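Local structure of phenol hydroxylase component phL (Pseudomonas stutzeri, 3U52) at residues A35-E40 / A146-Q151; M267-A272 / K322-Q327. The protein is a subunit of phenol hydroxylase, a multicomponent bacterial monooxygenase, and probably contributes to the scaffold of the hydroxylase complex that oxidises phenol. All blocks are in the same frame, centred on the assembly; numbering follows the deposited sequence.

Contact 1: A35-E40 / A146-Q151; sequences ASYDIE and ATTVSQ
Thr147, in the first turn of helix 147-175, meets Ser36 at the end of helix 31-36 and Glu40 in the loop after it. Thr147 CB lies 3.3 Å from Ser36 O. From there Thr147 OG1 donates a hydrogen bond to Glu40 OE2 at 2.8 Å, arriving on the anti side and 27° out of the carboxylate plane; Ile39 CG2 lies beside the hydroxyl, which is also hydrogen-bonded to a polar side chain of another protein's chain. The other branch, CG2 of Thr147, stands anti to the backbone N and lies 3.7 Å from Ser36 O, with Ser36 CA just beyond. Thr147 N adds a weak hydrogen bond to the same Glu40 OE2 at 3.4 Å, so the carboxylate meets the start of the helix, where the dipole would probably favour its negative charge. Thr148 CG2 makes a CH-pi contact over one face of the Tyr37 ring, 4.0 Å from its centroid, while a water links Ser36 O to Thr148 N. Three other polar ends have partners outside the two segments: Thr148 OG1 (Val73 O), Tyr37 OH (Ser74) and Ser36 OG (Tyr32 O). The contact joins helix 31-36 to helix 147-175; helix 18-24 packs against Tyr37 and Ile39, and a chain of another protein against Ala35 and Ile39.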
loop_
_atom_site.group_PDB
_atom_site.type_symbol
_atom_site.label_atom_id
_atom_site.label_comp_id
_atom_site.label_asym_id
_atom_site.label_seq_id
_atom_site.Cartn_x
_atom_site.Cartn_y
_atom_site.Cartn_z
ATOM N N ALA D 35 -12.357 -15.293 -2.685
ATOM C CA ALA D 35 -12.917 -14.438 -3.703
ATOM C C ALA D 35 -13.768 -15.182 -4.690
ATOM O O ALA D 35 -14.526 -14.543 -5.405
ATOM C CB ALA D 35 -11.800 -13.688 -4.461
ATOM N N SER D 36 -13.629 -16.508 -4.740
ATOM C CA SER D 36 -14.051 -17.253 -5.896
ATOM C C SER D 36 -15.061 -18.397 -5.687
ATOM O O SER D 36 -15.548 -18.957 -6.676
ATOM C CB SER D 36 -12.823 -17.764 -6.645
ATOM O OG SER D 36 -11.981 -16.680 -6.998
ATOM N N TYR D 37 -15.333 -18.766 -4.428
ATOM C CA TYR D 37 -16.098 -19.969 -4.134
ATOM C C TYR D 37 -17.345 -19.635 -3.359
ATOM O O TYR D 37 -17.248 -19.025 -2.308
ATOM C CB TYR D 37 -15.258 -20.975 -3.312
ATOM C CG TYR D 37 -14.174 -21.649 -4.129
ATOM C CD1 TYR D 37 -12.892 -21.076 -4.218
ATOM C CD2 TYR D 37 -14.434 -22.828 -4.836
ATOM C CE1 TYR D 37 -11.907 -21.663 -4.974
ATOM C CE2 TYR D 37 -13.443 -23.436 -5.599
ATOM C CZ TYR D 37 -12.197 -22.849 -5.655
ATOM O OH TYR D 37 -11.223 -23.423 -6.389
ATOM N N ASP D 38 -18.519 -20.045 -3.880
ATOM C CA ASP D 38 -19.816 -19.989 -3.130
ATOM C C ASP D 38 -20.254 -18.589 -2.726
ATOM O O ASP D 38 -20.930 -18.409 -1.757
ATOM C CB ASP D 38 -19.747 -20.857 -1.878
ATOM C CG ASP D 38 -19.335 -22.262 -2.195
ATOM O OD1 ASP D 38 -19.931 -22.826 -3.136
ATOM O OD2 ASP D 38 -18.396 -22.790 -1.557
ATOM N N ILE D 39 -19.868 -17.596 -3.501
ATOM C CA ILE D 39 -20.139 -16.237 -3.161
ATOM C C ILE D 39 -21.432 -15.768 -3.891
ATOM O O ILE D 39 -22.077 -14.798 -3.493
ATOM C CB ILE D 39 -18.859 -15.502 -3.535
ATOM C CG1 ILE D 39 -18.312 -14.741 -2.353
ATOM C CG2 ILE D 39 -18.882 -14.843 -4.855
ATOM C CD1 ILE D 39 -17.323 -15.579 -1.666
ATOM N N GLU D 40 -21.806 -16.492 -4.941
ATOM C CA GLU D 40 -22.976 -16.143 -5.760
ATOM C C GLU D 40 -24.281 -16.636 -5.121
ATOM O O GLU D 40 -24.249 -17.512 -4.230
ATOM C CB GLU D 40 -22.831 -16.692 -7.185
ATOM C CG GLU D 40 -23.009 -18.186 -7.296
ATOM C CD GLU D 40 -21.775 -19.022 -6.898
ATOM O OE1 GLU D 40 -21.954 -20.230 -6.753
ATOM O OE2 GLU D 40 -20.651 -18.505 -6.733
ATOM N N ALA D 146 -21.172 -20.955 -11.434
ATOM C CA ALA D 146 -20.067 -20.921 -10.474
ATOM C C ALA D 146 -19.217 -19.671 -10.706
ATOM O O ALA D 146 -18.889 -19.327 -11.847
ATOM C CB ALA D 146 -19.237 -22.162 -10.639
ATOM N N THR D 147 -18.874 -18.976 -9.629
ATOM C CA THR D 147 -17.961 -17.797 -9.705
ATOM C C THR D 147 -16.619 -18.134 -10.335
ATOM O O THR D 147 -16.116 -17.347 -11.097
ATOM C CB THR D 147 -17.783 -17.098 -8.339
ATOM O OG1 THR D 147 -19.048 -16.558 -7.987
ATOM C CG2 THR D 147 -16.760 -15.944 -8.419
ATOM N N THR D 148 -16.092 -19.329 -10.067
ATOM C CA THR D 148 -14.807 -19.775 -10.627
ATOM C C THR D 148 -14.902 -19.827 -12.142
ATOM O O THR D 148 -13.940 -19.519 -12.834
ATOM C CB THR D 148 -14.355 -21.181 -10.117
ATOM O OG1 THR D 148 -15.403 -22.139 -10.340
ATOM C CG2 THR D 148 -14.005 -21.189 -8.629
ATOM N N VAL D 149 -16.072 -20.215 -12.660
ATOM C CA VAL D 149 -16.252 -20.310 -14.117
ATOM C C VAL D 149 -16.604 -18.961 -14.725
ATOM O O VAL D 149 -15.991 -18.557 -15.701
ATOM C CB VAL D 149 -17.327 -21.367 -14.446
ATOM C CG1 VAL D 149 -17.624 -21.382 -15.954
ATOM C CG2 VAL D 149 -16.872 -22.756 -13.902
ATOM N N SER D 150 -17.565 -18.233 -14.153
ATOM C CA SER D 150 -17.927 -16.939 -14.760
ATOM C C SER D 150 -16.772 -15.889 -14.712
ATOM O O SER D 150 -16.585 -15.099 -15.653
ATOM C CB SER D 150 -19.209 -16.392 -14.130
ATOM O OG SER D 150 -18.983 -16.201 -12.721
ATOM N N GLN D 151 -15.968 -15.890 -13.638
ATOM C CA GLN D 151 -14.880 -14.903 -13.625
ATOM C C GLN D 151 -13.859 -15.210 -14.718
ATOM O O GLN D 151 -13.336 -14.319 -15.309
ATOM C CB GLN D 151 -14.251 -14.725 -12.244
ATOM C CG GLN D 151 -13.260 -15.769 -11.848
ATOM C CD GLN D 151 -12.625 -15.466 -10.464
ATOM O OE1 GLN D 151 -12.437 -16.369 -9.636
ATOM N NE2 GLN D 151 -12.276 -14.219 -10.247
HETATM O O HOH W 1 -17.434 -20.883 -7.485
#

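Contact 2: M267-A272 / K322-Q327; sequences MMKAVA and KKFELQ
A Schellman motif ends helix 307-322, and the turn it forms presses Phe324 against helix 251-274. Glu325, with positive phi, is the C-prime residue: its N bonds to Lys322 O at 3.1 Å, and Leu326 N reaches back to Leu321 O. Phe324 directs its ring at the helix, with CG anti to its own carbonyl carbon (chi1 -42°). Met268 CB sits over the centre of one ring face, 3.6 Å from the centroid and 11° off the ring normal, a close CH-pi contact. Lys269 CG comes instead to the ring edge, near its plane, 3.8 Å from Phe324 CE2. Beyond CB the Met268 chain bends twice, at chi2 and chi3, which brings CE within 3.7 Å of Leu326 CD1. Nearer the backbone, Ala272 CB packs 4.0 Å from Phe324 CB and also covers Phe324 O, a carbonyl buried here with no polar partner in the model. The Lys269 chain curls so that NZ comes to 3.8 Å from Lys323 O, while Lys269 NZ and Lys323 NZ stay 5.9 Å apart and probably repel mildly. An alanine in place of Phe324 would remove the whole ring and is likely to leave Met268 CB and Lys269 CG facing a gap between turn and helix. Around the contact, Leu282 of helix 276-302 touches Met268 and Ala272, Arg279 of the same helix packs on Leu326, and Ile220 of helix 211-240 meets Met268, so the turn closes onto a group of neighbouring helices.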
loop_
_atom_site.group_PDB
_atom_site.type_symbol
_atom_site.label_atom_id
_atom_site.label_comp_id
_atom_site.label_asym_id
_atom_site.label_seq_id
_atom_site.Cartn_x
_atom_site.Cartn_y
_atom_site.Cartn_z
ATOM N N MET D 267 -10.303 -26.551 -17.403
ATOM C CA MET D 267 -11.751 -26.632 -17.491
ATOM C C MET D 267 -12.213 -27.849 -18.335
ATOM O O MET D 267 -13.092 -28.596 -17.897
ATOM C CB MET D 267 -12.328 -25.359 -18.086
ATOM C CG MET D 267 -13.871 -25.414 -18.308
ATOM S SD MET D 267 -14.438 -23.801 -18.943
ATOM C CE MET D 267 -13.858 -23.899 -20.651
ATOM N N MET D 268 -11.634 -28.036 -19.516
ATOM C CA MET D 268 -11.884 -29.253 -20.310
ATOM C C MET D 268 -11.580 -30.555 -19.551
ATOM O O MET D 268 -12.374 -31.465 -19.602
ATOM C CB MET D 268 -11.147 -29.225 -21.638
ATOM C CG MET D 268 -11.764 -28.287 -22.688
ATOM S SD MET D 268 -13.509 -28.611 -23.066
ATOM C CE MET D 268 -13.316 -30.110 -24.053
ATOM N N LYS D 269 -10.450 -30.654 -18.854
ATOM C CA LYS D 269 -10.127 -31.872 -18.089
ATOM C C LYS D 269 -11.181 -32.242 -17.058
ATOM O O LYS D 269 -11.495 -33.416 -16.898
ATOM C CB LYS D 269 -8.794 -31.770 -17.364
ATOM C CG LYS D 269 -7.570 -31.970 -18.256
ATOM C CD LYS D 269 -6.325 -32.308 -17.397
ATOM C CE LYS D 269 -5.861 -33.745 -17.611
ATOM N NZ LYS D 269 -5.333 -33.924 -19.016
ATOM N N ALA D 270 -11.716 -31.239 -16.356
ATOM C CA ALA D 270 -12.685 -31.478 -15.284
ATOM C C ALA D 270 -14.061 -31.824 -15.834
ATOM O O ALA D 270 -14.740 -32.687 -15.278
ATOM C CB ALA D 270 -12.750 -30.273 -14.336
ATOM N N VAL D 271 -14.463 -31.166 -16.934
ATOM C CA VAL D 271 -15.786 -31.420 -17.554
ATOM C C VAL D 271 -15.822 -32.791 -18.303
ATOM O O VAL D 271 -16.730 -33.596 -18.102
ATOM C CB VAL D 271 -16.204 -30.231 -18.458
ATOM C CG1 VAL D 271 -17.543 -30.468 -19.094
ATOM C CG2 VAL D 271 -16.308 -28.962 -17.623
ATOM N N ALA D 272 -14.819 -33.046 -19.138
ATOM C CA ALA D 272 -14.651 -34.353 -19.771
ATOM C C ALA D 272 -14.439 -35.537 -18.778
ATOM O O ALA D 272 -15.046 -36.587 -18.921
ATOM C CB ALA D 272 -13.538 -34.294 -20.797
ATOM N N LYS D 322 -7.049 -35.152 -27.543
ATOM C CA LYS D 322 -6.740 -36.523 -27.096
ATOM C C LYS D 322 -6.464 -36.626 -25.610
ATOM O O LYS D 322 -6.828 -37.623 -24.999
ATOM C CB LYS D 322 -5.579 -37.131 -27.882
ATOM C CG LYS D 322 -6.059 -37.859 -29.129
ATOM C CD LYS D 322 -4.908 -38.297 -30.045
ATOM C CE LYS D 322 -5.477 -38.899 -31.316
ATOM N NZ LYS D 322 -4.792 -38.316 -32.516
ATOM N N LYS D 323 -5.864 -35.595 -25.022
ATOM C CA LYS D 323 -5.690 -35.524 -23.564
ATOM C C LYS D 323 -7.001 -35.599 -22.776
ATOM O O LYS D 323 -7.005 -36.042 -21.622
ATOM C CB LYS D 323 -4.958 -34.239 -23.163
ATOM C CG LYS D 323 -3.465 -34.226 -23.502
ATOM C CD LYS D 323 -2.837 -32.846 -23.139
ATOM C CE LYS D 323 -1.296 -32.932 -22.882
ATOM N NZ LYS D 323 -0.742 -31.773 -22.035
ATOM N N PHE D 324 -8.109 -35.153 -23.377
ATOM C CA PHE D 324 -9.404 -35.168 -22.694
ATOM C C PHE D 324 -10.234 -36.389 -23.048
ATOM O O PHE D 324 -11.399 -36.466 -22.648
ATOM C CB PHE D 324 -10.237 -33.921 -22.998
ATOM C CG PHE D 324 -9.458 -32.641 -23.003
ATOM C CD1 PHE D 324 -9.596 -31.750 -24.056
ATOM C CD2 PHE D 324 -8.583 -32.328 -21.970
ATOM C CE1 PHE D 324 -8.872 -30.580 -24.088
ATOM C CE2 PHE D 324 -7.862 -31.152 -21.988
ATOM C CZ PHE D 324 -8.010 -30.278 -23.045
ATOM N N GLU D 325 -9.631 -37.323 -23.787
ATOM C CA GLU D 325 -10.297 -38.528 -24.267
ATOM C C GLU D 325 -11.323 -38.099 -25.304
ATOM O O GLU D 325 -12.481 -38.530 -25.244
ATOM C CB GLU D 325 -11.005 -39.311 -23.117
ATOM C CG GLU D 325 -10.106 -39.882 -21.985
ATOM C CD GLU D 325 -10.850 -39.981 -20.610
ATOM O OE1 GLU D 325 -11.163 -41.123 -20.172
ATOM O OE2 GLU D 325 -11.131 -38.917 -19.976
ATOM N N LEU D 326 -10.922 -37.218 -26.216
ATOM C CA LEU D 326 -11.828 -36.713 -27.241
ATOM C C LEU D 326 -11.133 -36.710 -28.584
ATOM O O LEU D 326 -9.914 -36.668 -28.653
ATOM C CB LEU D 326 -12.333 -35.295 -26.911
ATOM C CG LEU D 326 -13.206 -35.074 -25.676
ATOM C CD1 LEU D 326 -13.232 -33.599 -25.288
ATOM C CD2 LEU D 326 -14.604 -35.595 -25.909
ATOM N N GLN D 327 -11.918 -36.718 -29.652
ATOM C CA GLN D 327 -11.380 -36.924 -30.988
ATOM C C GLN D 327 -11.633 -35.749 -31.914
ATOM O O GLN D 327 -12.696 -35.135 -31.879
ATOM C CB GLN D 327 -12.009 -38.176 -31.606
ATOM C CG GLN D 327 -11.169 -38.822 -32.693
ATOM C CD GLN D 327 -10.444 -40.090 -32.219
ATOM O OE1 GLN D 327 -9.398 -40.024 -31.553
ATOM N NE2 GLN D 327 -10.994 -41.255 -32.591
#

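Contacts 1 and 2 follow one another along the chain, the first closing before the second opens. Their centres are about 22 Å apart and their nearest atoms about 5 Å, without touching; each centre lies about 18 Å from the centre of the chain. The loop residue Val73 meets both: it is touched by the side chain of Val149 in contact 1 and by those of Met267 and Ala270 on the helix of contact 2. Trp70 likewise touches Ala146 and Val271. The xenon pocket, lined by residues that include Tyr227, Asp232 and Tyr257, includes none of the contact residues, though Tyr257 shares helix 251-274 with contact 2. Another protein chain reaches contact 1, whereas none touches contact 2.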